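Local coordinates for protein methyltransferase (Pyrococcus horikoshii, PDB 1IXK) that probably binds RNA and methylates cytidine at carbon 5, most likely in tRNA, with S-adenosyl-L-methionine as the methyl donor, at residues Q57-R62 / G98-Q103; P74-G79 / P110-D115; E120-M125 / S134-L139; F256-A261 / G306-K311. All coordinates share one frame; numbering follows the deposited sequence.

Contact 1: Q57-R62 / G98-Q103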
loop_
_atom_site.group_PDB
_atom_site.type_symbol
_atom_site.label_atom_id
_atom_site.label_comp_id
_atom_site.label_asym_id
_atom_site.label_seq_id
_atom_site.Cartn_x
_atom_site.Cartn_y
_atom_site.Cartn_z
ATOM N N GLN A 57 -6.646 0.098 -22.996
ATOM C CA GLN A 57 -6.235 0.312 -24.379
ATOM C C GLN A 57 -6.762 1.640 -24.926
ATOM O O GLN A 57 -6.023 2.393 -25.563
ATOM C CB GLN A 57 -6.735 -0.840 -25.253
ATOM C CG GLN A 57 -5.858 -1.134 -26.457
ATOM C CD GLN A 57 -6.568 -1.973 -27.504
ATOM O OE1 GLN A 57 -7.506 -1.509 -28.154
ATOM N NE2 GLN A 57 -6.129 -3.215 -27.668
ATOM N N ASP A 58 -8.038 1.925 -24.676
ATOM C CA ASP A 58 -8.643 3.166 -25.152
ATOM C C ASP A 58 -8.129 4.415 -24.443
ATOM O O ASP A 58 -7.881 5.439 -25.083
ATOM C CB ASP A 58 -10.169 3.112 -25.022
ATOM C CG ASP A 58 -10.804 2.150 -26.006
ATOM O OD1 ASP A 58 -10.279 2.025 -27.132
ATOM O OD2 ASP A 58 -11.831 1.528 -25.662
ATOM N N LEU A 59 -7.980 4.338 -23.123
ATOM C CA LEU A 59 -7.498 5.479 -22.355
ATOM C C LEU A 59 -6.085 5.850 -22.788
ATOM O O LEU A 59 -5.767 7.030 -22.955
ATOM C CB LEU A 59 -7.528 5.160 -20.853
ATOM C CG LEU A 59 -7.099 6.250 -19.860
ATOM C CD1 LEU A 59 -5.589 6.448 -19.917
ATOM C CD2 LEU A 59 -7.824 7.550 -20.166
ATOM N N VAL A 60 -5.237 4.842 -22.968
ATOM C CA VAL A 60 -3.859 5.076 -23.380
ATOM C C VAL A 60 -3.780 5.792 -24.724
ATOM O O VAL A 60 -2.973 6.703 -24.900
ATOM C CB VAL A 60 -3.072 3.752 -23.473
ATOM C CG1 VAL A 60 -1.742 3.980 -24.182
ATOM C CG2 VAL A 60 -2.831 3.197 -22.068
ATOM N N LYS A 61 -4.611 5.378 -25.673
ATOM C CA LYS A 61 -4.607 6.009 -26.988
ATOM C C LYS A 61 -5.027 7.471 -26.875
ATOM O O LYS A 61 -4.446 8.344 -27.518
ATOM C CB LYS A 61 -5.540 5.261 -27.939
ATOM C CG LYS A 61 -5.069 3.850 -28.247
ATOM C CD LYS A 61 -6.111 3.076 -29.038
ATOM C CE LYS A 61 -5.669 1.640 -29.261
ATOM N NZ LYS A 61 -6.757 0.833 -29.875
ATOM N N ARG A 62 -6.025 7.738 -26.040
ATOM C CA ARG A 62 -6.507 9.100 -25.847
ATOM C C ARG A 62 -5.450 10.025 -25.253
ATOM O O ARG A 62 -5.282 11.156 -25.710
ATOM C CB ARG A 62 -7.746 9.104 -24.949
ATOM C CG ARG A 62 -8.995 8.554 -25.613
ATOM C CD ARG A 62 -10.197 8.590 -24.672
ATOM N NE ARG A 62 -10.395 9.907 -24.068
ATOM C CZ ARG A 62 -11.524 10.296 -23.481
ATOM N NH1 ARG A 62 -12.562 9.469 -23.422
ATOM N NH2 ARG A 62 -11.617 11.510 -22.951
ATOM N N GLY A 98 -13.425 11.260 -14.432
ATOM C CA GLY A 98 -13.204 9.988 -13.760
ATOM C C GLY A 98 -12.690 8.819 -14.582
ATOM O O GLY A 98 -12.962 7.667 -14.240
ATOM N N LEU A 99 -11.945 9.090 -15.650
ATOM C CA LEU A 99 -11.410 8.013 -16.475
ATOM C C LEU A 99 -10.081 7.501 -15.927
ATOM O O LEU A 99 -9.652 6.392 -16.247
ATOM C CB LEU A 99 -11.241 8.474 -17.926
ATOM C CG LEU A 99 -12.535 8.924 -18.609
ATOM C CD1 LEU A 99 -12.294 9.036 -20.112
ATOM C CD2 LEU A 99 -13.652 7.922 -18.326
ATOM N N ILE A 100 -9.434 8.322 -15.104
ATOM C CA ILE A 100 -8.171 7.955 -14.476
ATOM C C ILE A 100 -8.147 8.494 -13.053
ATOM O O ILE A 100 -8.877 9.432 -12.719
ATOM C CB ILE A 100 -6.941 8.507 -15.247
ATOM C CG1 ILE A 100 -7.029 10.032 -15.371
ATOM C CG2 ILE A 100 -6.850 7.856 -16.625
ATOM C CD1 ILE A 100 -5.754 10.664 -15.889
ATOM N N TYR A 101 -7.320 7.885 -12.211
ATOM C CA TYR A 101 -7.190 8.304 -10.820
ATOM C C TYR A 101 -5.707 8.429 -10.519
ATOM O O TYR A 101 -4.926 7.542 -10.859
ATOM C CB TYR A 101 -7.838 7.275 -9.890
ATOM C CG TYR A 101 -7.829 7.684 -8.434
ATOM C CD1 TYR A 101 -6.746 7.386 -7.609
ATOM C CD2 TYR A 101 -8.896 8.396 -7.887
ATOM C CE1 TYR A 101 -6.725 7.790 -6.272
ATOM C CE2 TYR A 101 -8.885 8.803 -6.556
ATOM C CZ TYR A 101 -7.798 8.497 -5.756
ATOM O OH TYR A 101 -7.796 8.896 -4.440
ATOM N N ILE A 102 -5.317 9.535 -9.892
ATOM C CA ILE A 102 -3.910 9.766 -9.571
ATOM C C ILE A 102 -3.534 9.226 -8.191
ATOM O O ILE A 102 -4.154 9.567 -7.191
ATOM C CB ILE A 102 -3.566 11.272 -9.601
ATOM C CG1 ILE A 102 -3.955 11.879 -10.952
ATOM C CG2 ILE A 102 -2.077 11.465 -9.343
ATOM C CD1 ILE A 102 -3.172 11.328 -12.126
ATOM N N GLN A 103 -2.510 8.383 -8.152
ATOM C CA GLN A 103 -2.026 7.802 -6.908
ATOM C C GLN A 103 -0.633 7.237 -7.141
ATOM O O GLN A 103 -0.235 6.983 -8.279
ATOM C CB GLN A 103 -2.970 6.695 -6.416
ATOM C CG GLN A 103 -3.097 5.505 -7.352
ATOM C CD GLN A 103 -4.053 4.444 -6.827
ATOM O OE1 GLN A 103 -4.626 3.685 -7.599
ATOM N NE2 GLN A 103 -4.219 4.383 -5.508
#

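Contact 2: P74-G79 / P110-D115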
loop_
_atom_site.group_PDB
_atom_site.type_symbol
_atom_site.label_atom_id
_atom_site.label_comp_id
_atom_site.label_asym_id
_atom_site.label_seq_id
_atom_site.Cartn_x
_atom_site.Cartn_y
_atom_site.Cartn_z
ATOM N N PRO A 74 4.804 -2.158 -13.202
ATOM C CA PRO A 74 4.952 -3.617 -13.252
ATOM C C PRO A 74 3.865 -4.457 -12.581
ATOM O O PRO A 74 3.374 -5.428 -13.156
ATOM C CB PRO A 74 6.317 -3.843 -12.612
ATOM C CG PRO A 74 7.072 -2.596 -12.980
ATOM C CD PRO A 74 6.045 -1.525 -12.718
ATOM N N TRP A 75 3.489 -4.070 -11.369
ATOM C CA TRP A 75 2.511 -4.813 -10.587
ATOM C C TRP A 75 1.035 -4.461 -10.753
ATOM O O TRP A 75 0.193 -4.984 -10.024
ATOM C CB TRP A 75 2.904 -4.714 -9.108
ATOM C CG TRP A 75 3.155 -3.301 -8.637
ATOM C CD1 TRP A 75 2.222 -2.403 -8.208
ATOM C CD2 TRP A 75 4.419 -2.628 -8.569
ATOM N NE1 TRP A 75 2.826 -1.217 -7.869
ATOM C CE2 TRP A 75 4.176 -1.330 -8.073
ATOM C CE3 TRP A 75 5.740 -3.005 -8.861
ATOM C CZ2 TRP A 75 5.200 -0.395 -7.882
ATOM C CZ3 TRP A 75 6.760 -2.073 -8.671
ATOM C CH2 TRP A 75 6.483 -0.787 -8.177
ATOM N N ALA A 76 0.711 -3.587 -11.703
ATOM C CA ALA A 76 -0.681 -3.197 -11.922
ATOM C C ALA A 76 -0.914 -2.906 -13.400
ATOM O O ALA A 76 -0.383 -1.935 -13.941
ATOM C CB ALA A 76 -1.008 -1.968 -11.087
ATOM N N LYS A 77 -1.713 -3.744 -14.052
ATOM C CA LYS A 77 -1.983 -3.573 -15.478
ATOM C C LYS A 77 -2.650 -2.243 -15.833
ATOM O O LYS A 77 -2.491 -1.741 -16.953
ATOM C CB LYS A 77 -2.843 -4.729 -15.996
ATOM C CG LYS A 77 -4.186 -4.861 -15.308
ATOM C CD LYS A 77 -5.067 -5.903 -15.993
ATOM C CE LYS A 77 -4.402 -7.273 -16.007
ATOM N NZ LYS A 77 -4.110 -7.751 -14.629
ATOM N N GLU A 78 -3.392 -1.678 -14.886
ATOM C CA GLU A 78 -4.086 -0.408 -15.102
ATOM C C GLU A 78 -3.247 0.815 -14.717
ATOM O O GLU A 78 -3.676 1.951 -14.922
ATOM C CB GLU A 78 -5.387 -0.364 -14.286
ATOM C CG GLU A 78 -6.447 -1.421 -14.622
ATOM C CD GLU A 78 -6.157 -2.792 -14.032
ATOM O OE1 GLU A 78 -5.330 -2.897 -13.099
ATOM O OE2 GLU A 78 -6.777 -3.772 -14.496
ATOM N N GLY A 79 -2.057 0.590 -14.164
ATOM C CA GLY A 79 -1.225 1.700 -13.726
ATOM C C GLY A 79 -0.087 2.114 -14.641
ATOM O O GLY A 79 0.576 1.278 -15.246
ATOM N N PRO A 110 -1.250 -3.179 -3.295
ATOM C CA PRO A 110 -2.173 -3.851 -2.370
ATOM C C PRO A 110 -3.510 -4.317 -2.945
ATOM O O PRO A 110 -3.868 -5.491 -2.809
ATOM C CB PRO A 110 -2.336 -2.827 -1.240
ATOM C CG PRO A 110 -0.990 -2.181 -1.199
ATOM C CD PRO A 110 -0.709 -1.952 -2.683
ATOM N N PRO A 111 -4.265 -3.418 -3.599
ATOM C CA PRO A 111 -5.551 -3.853 -4.154
ATOM C C PRO A 111 -5.401 -4.975 -5.178
ATOM O O PRO A 111 -6.175 -5.934 -5.184
ATOM C CB PRO A 111 -6.106 -2.585 -4.808
ATOM C CG PRO A 111 -5.404 -1.474 -4.114
ATOM C CD PRO A 111 -4.022 -1.994 -3.882
ATOM N N VAL A 112 -4.414 -4.840 -6.056
ATOM C CA VAL A 112 -4.181 -5.838 -7.094
ATOM C C VAL A 112 -3.776 -7.173 -6.467
ATOM O O VAL A 112 -4.255 -8.230 -6.875
ATOM C CB VAL A 112 -3.089 -5.362 -8.082
ATOM C CG1 VAL A 112 -2.811 -6.440 -9.120
ATOM C CG2 VAL A 112 -3.544 -4.076 -8.775
ATOM N N ALA A 113 -2.899 -7.122 -5.473
ATOM C CA ALA A 113 -2.465 -8.341 -4.792
ATOM C C ALA A 113 -3.649 -9.030 -4.108
ATOM O O ALA A 113 -3.747 -10.258 -4.119
ATOM C CB ALA A 113 -1.376 -8.017 -3.759
ATOM N N LEU A 114 -4.547 -8.247 -3.511
ATOM C CA LEU A 114 -5.708 -8.821 -2.829
ATOM C C LEU A 114 -6.604 -9.520 -3.846
ATOM O O LEU A 114 -7.271 -10.508 -3.533
ATOM C CB LEU A 114 -6.497 -7.737 -2.087
ATOM C CG LEU A 114 -7.630 -8.256 -1.194
ATOM C CD1 LEU A 114 -7.077 -9.261 -0.180
ATOM C CD2 LEU A 114 -8.289 -7.086 -0.469
ATOM N N ASP A 115 -6.626 -8.983 -5.061
ATOM C CA ASP A 115 -7.388 -9.566 -6.165
ATOM C C ASP A 115 -8.849 -9.864 -5.836
ATOM O O ASP A 115 -9.298 -11.001 -5.983
ATOM C CB ASP A 115 -6.693 -10.858 -6.610
ATOM C CG ASP A 115 -7.134 -11.331 -7.983
ATOM O OD1 ASP A 115 -6.972 -12.541 -8.258
ATOM O OD2 ASP A 115 -7.622 -10.508 -8.790
#

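Contact 3: E120-M125 / S134-L139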
loop_
_atom_site.group_PDB
_atom_site.type_symbol
_atom_site.label_atom_id
_atom_site.label_comp_id
_atom_site.label_asym_id
_atom_site.label_seq_id
_atom_site.Cartn_x
_atom_site.Cartn_y
_atom_site.Cartn_z
ATOM N N GLU A 120 -17.739 -10.605 -4.166
ATOM C CA GLU A 120 -17.192 -10.879 -2.844
ATOM C C GLU A 120 -17.490 -9.793 -1.815
ATOM O O GLU A 120 -17.810 -8.660 -2.169
ATOM C CB GLU A 120 -15.681 -11.108 -2.934
ATOM C CG GLU A 120 -15.299 -12.318 -3.768
ATOM C CD GLU A 120 -13.851 -12.719 -3.577
ATOM O OE1 GLU A 120 -12.968 -11.847 -3.715
ATOM O OE2 GLU A 120 -13.595 -13.908 -3.291
ATOM N N ILE A 121 -17.394 -10.166 -0.540
ATOM C CA ILE A 121 -17.617 -9.255 0.579
ATOM C C ILE A 121 -16.223 -8.837 1.027
ATOM O O ILE A 121 -15.465 -9.641 1.574
ATOM C CB ILE A 121 -18.345 -9.965 1.727
ATOM C CG1 ILE A 121 -19.640 -10.585 1.198
ATOM C CG2 ILE A 121 -18.643 -8.980 2.854
ATOM C CD1 ILE A 121 -20.543 -9.597 0.468
ATOM N N VAL A 122 -15.902 -7.569 0.803
ATOM C CA VAL A 122 -14.573 -7.038 1.088
ATOM C C VAL A 122 -14.567 -5.852 2.041
ATOM O O VAL A 122 -15.546 -5.121 2.131
ATOM C CB VAL A 122 -13.911 -6.599 -0.245
ATOM C CG1 VAL A 122 -12.510 -6.076 -0.010
ATOM C CG2 VAL A 122 -13.888 -7.779 -1.222
ATOM N N ALA A 123 -13.459 -5.683 2.757
ATOM C CA ALA A 123 -13.303 -4.559 3.669
ATOM C C ALA A 123 -11.958 -3.873 3.460
ATOM O O ALA A 123 -10.939 -4.532 3.257
ATOM C CB ALA A 123 -13.424 -5.026 5.124
ATOM N N ASP A 124 -11.964 -2.543 3.476
ATOM C CA ASP A 124 -10.729 -1.770 3.374
ATOM C C ASP A 124 -10.588 -1.214 4.787
ATOM O O ASP A 124 -11.414 -0.422 5.224
ATOM C CB ASP A 124 -10.868 -0.617 2.377
ATOM C CG ASP A 124 -9.551 0.102 2.137
ATOM O OD1 ASP A 124 -8.652 -0.004 3.005
ATOM O OD2 ASP A 124 -9.414 0.779 1.091
HETATM N N MSE A 125 -9.566 -1.646 5.515
HETATM C CA MSE A 125 -9.386 -1.190 6.886
HETATM C C MSE A 125 -8.535 0.066 7.019
HETATM O O MSE A 125 -8.086 0.403 8.113
HETATM C CB MSE A 125 -8.792 -2.320 7.737
HETATM C CG MSE A 125 -9.790 -3.439 8.063
HETATM SE SE MSE A 125 -9.032 -4.715 9.084
HETATM C CE MSE A 125 -9.067 -3.889 10.727
ATOM N N SER A 134 -11.298 2.553 -4.279
ATOM C CA SER A 134 -11.881 2.611 -5.618
ATOM C C SER A 134 -11.198 1.608 -6.556
ATOM O O SER A 134 -11.802 1.137 -7.523
ATOM C CB SER A 134 -11.796 4.042 -6.183
ATOM O OG SER A 134 -10.477 4.556 -6.145
ATOM N N TYR A 135 -9.949 1.261 -6.268
ATOM C CA TYR A 135 -9.258 0.283 -7.103
ATOM C C TYR A 135 -9.945 -1.063 -6.860
ATOM O O TYR A 135 -10.231 -1.809 -7.804
ATOM C CB TYR A 135 -7.766 0.203 -6.739
ATOM C CG TYR A 135 -6.872 -0.312 -7.860
ATOM C CD1 TYR A 135 -5.506 -0.025 -7.870
ATOM C CD2 TYR A 135 -7.395 -1.057 -8.926
ATOM C CE1 TYR A 135 -4.680 -0.456 -8.912
ATOM C CE2 TYR A 135 -6.574 -1.496 -9.976
ATOM C CZ TYR A 135 -5.216 -1.187 -9.960
ATOM O OH TYR A 135 -4.391 -1.597 -10.990
ATOM N N LEU A 136 -10.225 -1.368 -5.592
ATOM C CA LEU A 136 -10.907 -2.616 -5.249
ATOM C C LEU A 136 -12.237 -2.671 -5.994
ATOM O O LEU A 136 -12.620 -3.716 -6.526
ATOM C CB LEU A 136 -11.184 -2.705 -3.741
ATOM C CG LEU A 136 -9.997 -2.733 -2.777
ATOM C CD1 LEU A 136 -10.513 -2.633 -1.343
ATOM C CD2 LEU A 136 -9.175 -4.010 -2.973
ATOM N N ALA A 137 -12.934 -1.540 -6.029
ATOM C CA ALA A 137 -14.222 -1.461 -6.702
ATOM C C ALA A 137 -14.167 -1.802 -8.190
ATOM O O ALA A 137 -15.024 -2.535 -8.684
ATOM C CB ALA A 137 -14.835 -0.066 -6.512
ATOM N N GLN A 138 -13.181 -1.281 -8.915
ATOM C CA GLN A 138 -13.120 -1.581 -10.341
ATOM C C GLN A 138 -12.674 -3.021 -10.580
ATOM O O GLN A 138 -13.099 -3.658 -11.542
ATOM C CB GLN A 138 -12.227 -0.570 -11.090
ATOM C CG GLN A 138 -10.738 -0.606 -10.796
ATOM C CD GLN A 138 -9.982 0.479 -11.556
ATOM O OE1 GLN A 138 -10.127 1.671 -11.273
ATOM N NE2 GLN A 138 -9.178 0.069 -12.532
ATOM N N LEU A 139 -11.849 -3.554 -9.686
ATOM C CA LEU A 139 -11.402 -4.933 -9.825
ATOM C C LEU A 139 -12.599 -5.857 -9.601
ATOM O O LEU A 139 -12.669 -6.951 -10.166
ATOM C CB LEU A 139 -10.284 -5.234 -8.815
ATOM C CG LEU A 139 -8.926 -4.581 -9.114
ATOM C CD1 LEU A 139 -8.004 -4.708 -7.903
ATOM C CD2 LEU A 139 -8.296 -5.242 -10.332
#

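Contact 4: F256-A261 / G306-K311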
loop_
_atom_site.group_PDB
_atom_site.type_symbol
_atom_site.label_atom_id
_atom_site.label_comp_id
_atom_site.label_asym_id
_atom_site.label_seq_id
_atom_site.Cartn_x
_atom_site.Cartn_y
_atom_site.Cartn_z
ATOM N N PHE A 256 8.269 -8.275 11.610
ATOM C CA PHE A 256 7.971 -8.639 13.000
ATOM C C PHE A 256 6.474 -8.858 13.219
ATOM O O PHE A 256 6.065 -9.759 13.957
ATOM C CB PHE A 256 8.445 -7.543 13.956
ATOM C CG PHE A 256 9.929 -7.537 14.206
ATOM C CD1 PHE A 256 10.802 -8.235 13.378
ATOM C CD2 PHE A 256 10.458 -6.797 15.260
ATOM C CE1 PHE A 256 12.182 -8.197 13.595
ATOM C CE2 PHE A 256 11.833 -6.750 15.483
ATOM C CZ PHE A 256 12.696 -7.452 14.645
ATOM N N VAL A 257 5.658 -8.019 12.594
ATOM C CA VAL A 257 4.214 -8.136 12.733
ATOM C C VAL A 257 3.735 -9.392 12.021
ATOM O O VAL A 257 2.878 -10.118 12.533
ATOM C CB VAL A 257 3.493 -6.911 12.138
ATOM C CG1 VAL A 257 1.982 -7.103 12.213
ATOM C CG2 VAL A 257 3.905 -5.656 12.888
ATOM N N ILE A 258 4.290 -9.646 10.838
ATOM C CA ILE A 258 3.913 -10.832 10.071
ATOM C C ILE A 258 4.351 -12.112 10.798
ATOM O O ILE A 258 3.599 -13.084 10.844
ATOM C CB ILE A 258 4.519 -10.790 8.646
ATOM C CG1 ILE A 258 3.994 -9.553 7.909
ATOM C CG2 ILE A 258 4.122 -12.037 7.856
ATOM C CD1 ILE A 258 2.490 -9.437 7.933
ATOM N N GLN A 259 5.557 -12.114 11.361
ATOM C CA GLN A 259 6.020 -13.292 12.094
ATOM C C GLN A 259 5.086 -13.533 13.280
ATOM O O GLN A 259 4.719 -14.672 13.586
ATOM C CB GLN A 259 7.444 -13.100 12.613
ATOM C CG GLN A 259 7.962 -14.331 13.358
ATOM C CD GLN A 259 8.138 -15.529 12.441
ATOM O OE1 GLN A 259 8.989 -15.524 11.562
ATOM N NE2 GLN A 259 7.324 -16.554 12.639
ATOM N N TRP A 260 4.707 -12.451 13.951
ATOM C CA TRP A 260 3.808 -12.557 15.088
ATOM C C TRP A 260 2.488 -13.178 14.640
ATOM O O TRP A 260 1.947 -14.051 15.312
ATOM C CB TRP A 260 3.548 -11.179 15.703
ATOM C CG TRP A 260 2.459 -11.208 16.728
ATOM C CD1 TRP A 260 2.501 -11.809 17.958
ATOM C CD2 TRP A 260 1.152 -10.649 16.599
ATOM N NE1 TRP A 260 1.295 -11.656 18.603
ATOM C CE2 TRP A 260 0.448 -10.948 17.790
ATOM C CE3 TRP A 260 0.500 -9.924 15.591
ATOM C CZ2 TRP A 260 -0.873 -10.546 18.002
ATOM C CZ3 TRP A 260 -0.815 -9.523 15.801
ATOM C CH2 TRP A 260 -1.487 -9.836 16.999
ATOM N N ALA A 261 1.973 -12.735 13.497
ATOM C CA ALA A 261 0.711 -13.267 12.988
ATOM C C ALA A 261 0.822 -14.760 12.683
ATOM O O ALA A 261 -0.089 -15.531 12.986
ATOM C CB ALA A 261 0.290 -12.510 11.733
ATOM N N GLY A 306 9.544 3.577 0.521
ATOM C CA GLY A 306 9.871 2.281 1.095
ATOM C C GLY A 306 8.519 1.610 1.252
ATOM O O GLY A 306 7.590 2.230 1.758
ATOM N N PHE A 307 8.403 0.352 0.843
ATOM C CA PHE A 307 7.117 -0.342 0.881
ATOM C C PHE A 307 7.266 -1.808 1.315
ATOM O O PHE A 307 8.288 -2.433 1.059
ATOM C CB PHE A 307 6.524 -0.261 -0.534
ATOM C CG PHE A 307 5.170 -0.875 -0.686
ATOM C CD1 PHE A 307 4.026 -0.182 -0.305
ATOM C CD2 PHE A 307 5.032 -2.137 -1.259
ATOM C CE1 PHE A 307 2.758 -0.731 -0.508
ATOM C CE2 PHE A 307 3.776 -2.692 -1.464
ATOM C CZ PHE A 307 2.634 -1.988 -1.085
ATOM N N PHE A 308 6.241 -2.339 1.972
ATOM C CA PHE A 308 6.238 -3.730 2.435
ATOM C C PHE A 308 4.846 -4.283 2.205
ATOM O O PHE A 308 3.853 -3.607 2.476
ATOM C CB PHE A 308 6.549 -3.805 3.936
ATOM C CG PHE A 308 6.411 -5.185 4.519
ATOM C CD1 PHE A 308 7.431 -6.123 4.375
ATOM C CD2 PHE A 308 5.261 -5.546 5.228
ATOM C CE1 PHE A 308 7.312 -7.402 4.931
ATOM C CE2 PHE A 308 5.132 -6.825 5.785
ATOM C CZ PHE A 308 6.164 -7.752 5.634
ATOM N N ILE A 309 4.764 -5.513 1.717
ATOM C CA ILE A 309 3.465 -6.113 1.481
ATOM C C ILE A 309 3.506 -7.617 1.700
ATOM O O ILE A 309 4.469 -8.276 1.316
ATOM C CB ILE A 309 2.966 -5.837 0.037
ATOM C CG1 ILE A 309 1.583 -6.470 -0.158
ATOM C CG2 ILE A 309 3.963 -6.392 -0.977
ATOM C CD1 ILE A 309 0.912 -6.108 -1.486
ATOM N N ALA A 310 2.451 -8.146 2.313
ATOM C CA ALA A 310 2.345 -9.578 2.570
ATOM C C ALA A 310 0.928 -10.042 2.274
ATOM O O ALA A 310 -0.040 -9.339 2.575
ATOM C CB ALA A 310 2.699 -9.887 4.017
ATOM N N LYS A 311 0.805 -11.229 1.685
ATOM C CA LYS A 311 -0.503 -11.779 1.357
ATOM C C LYS A 311 -0.760 -12.961 2.283
ATOM O O LYS A 311 -0.066 -13.980 2.229
ATOM C CB LYS A 311 -0.536 -12.219 -0.107
ATOM C CG LYS A 311 -1.895 -12.692 -0.575
ATOM C CD LYS A 311 -1.927 -12.753 -2.096
ATOM C CE LYS A 311 -3.265 -13.248 -2.598
ATOM N NZ LYS A 311 -3.421 -12.970 -4.058
#

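Contact 1: Q57-R62 / G98-Q103
The apolar part of this contact joins L59, on helix 56-65, to I100, the first residue of strand 100-102, and to L99 in the loop before it. Here the helix packs on the small four-stranded antiparallel sheet of the RsmF-type N-terminal domain. CG2 of I100 is met by the whole fork of L59: it lies 3.6 Å from L59 CG and 3.7 Å from L59 CD2, and the two side chains cross at about a right angle. With CG of L59 anti to the backbone N (chi1 -178°), the fork is swung off the helix onto the strand; its CD2 also reaches L99 CB at 4.2 Å. Cutting L59 back to an alanine is likely to cost I100 CG2 the fork that packs on it from the helix side and open a gap there. In a mixed contact, CD1 of L99 lies over one face of the R62 guanidinium, 3.3 Å from R62 NH1, while R62 NH2 makes a salt bridge to E94. Branched aliphatics suit the buried side, and the long arginine suits the solvent-exposed side, where its flat group can lie on a methyl and still reach a carboxylate. No hydrogen bond crosses between the segments, which implies that apolar burial holds them.

Contact 2: P74-G79 / P110-D115
V112, on helix 105-114, is the side chain that carries this contact, and it can be followed outward from its backbone. Its CB, directed at the loop 74-79, already lies 3.8 Å from the carbonyl oxygen of W75. Beyond CB the fork divides. CG1, anti to the backbone N (chi1 177°), comes closest to the loop, 3.5 Å from W75 O, whereas CG2 lies between that oxygen and the methyl of A76, with 4.0 Å between V112 CG2 and A76 CB. All of this is van der Waals contact, since no hydrogen bond links the two segments. Small residues suit both sides: the short, beta-branched valine fills the space between helix and loop without a long tip, and alanine lets the loop backbone approach, the CA atoms of A76 and V112 being 6.5 Å apart. From A76 the chain enters a type I beta turn, closed by G79 N to A76 O at 3.0 Å, which leads into strand 79-82. The indole of W75 is held separately: its NE1 bonds to A105 O near the start of the same helix and its ring stacks on Y109. The contact thus joins a loop of the RsmF-type N-terminal region to a helix largely in the RsmB/F methyltransferase region. Helix 105-114 is enclosed by different elements: the loop between strands 69-73 and 79-82 covers V112, Y135 of helix 131-139 touches both V112 and A76, and L114 packs on strands 188-194 and 240-246 of the large sheet.

Contact 3: E120-M125 / S134-L139
Strand 121-124 packs against helix 131-139, with the CA atoms of V122 and L136 8.6 Å apart, the nearest pair across the two segments. The two elements open a beta-alpha-beta unit completed by strand 145-149, part of the Rossmann-like fold of class I methyltransferases; the loop between them and the first residues of the helix, A126 to K132, are predicted to bind S-adenosyl-L-methionine. Side chains alternate along the strand, so V122 and D124 both face the helix while A123 points away from it. L136 bridges the pair. Its CG is anti to the carbonyl carbon (chi1 -63°), which carries the fork toward the strand, and CD1 does the touching, 4.2 Å from V122 CG1. Leucine suits this helix position because it is long enough to span from helix to sheet, and P111 of helix 105-114 packs against it as well. Valine, beta-branched, suits an interior strand that is flanked on both edges by parallel neighbours. D124 is the polar member at the strand's end: its OD1 accepts a bond from A126 N and its OD2 is bonded to T133 OG1, so the buried carboxylate is engaged through both oxygens and ties the strand end to A126, at the start of the predicted cofactor-binding segment, and to T133 in the first turn of the helix. Its CB makes the nearest approach to the leucine, D124 CB lying 4.2 Å from the same CD1 of L136.

Contact 4: F256-A261 / G306-K311
I258 of helix 255-264 sets its CG1 against the edge of the F308 ring, in the ring plane, and that CG1 is shared between two ring carbons: I258 CG1 lies 3.6 Å from F308 CZ and equally far from F308 CE2. The two side chains slide past each other in opposite directions, one reaching out from the helix, the other from strand 307-314. CG of F308 is anti to the backbone N (chi1 173°), which takes the ring toward the helix. Beyond CG1, the tip of I258 passes the ring and lands on the next residue facing the same way, with I258 CD1 3.9 Å from A310 CB. Residue size matches position: a wide phenylalanine reaches well out from the strand, whereas a small alanine two residues on lets the isoleucine tip settle close to the backbone. Strand 307-314 runs antiparallel to strand 240-246 in the mixed sheet of the class I methyltransferase domain, and helix 255-264 covers one face of it. Y244 of strand 240-246 touches I258, and V257 and A261 pack on L229 of helix 215-235. The strand's other face is taken by helix 105-114, where F307 meets Y109 and P110 and I309 meets A113, which places strand 307-314 between helices on both faces.

How the contacts relate
Contacts 2 and 3 meet at Y135: its OH lies 2.6 Å from E78 OE1, a probable hydrogen bond, and their centres are 12 Å apart. Contact 2 also reaches contact 4, through a probable bond of 2.7 Å from K311 NZ to A113 O, so helix 105-114 connects the N-terminal part with the methyltransferase sheet. Contact 1, 32 Å from contact 4 between centres, lies on the far side of the chain's centre but brushes contact 3 where Q103 OE1 approaches Y135 CD1. Contact 3 is nearest the predicted cofactor site, with D124 about 3 Å from D194 between side chains, while F308 of contact 4 is about 8 Å from the predicted nucleophile C247, seen here in a disulfide with C197.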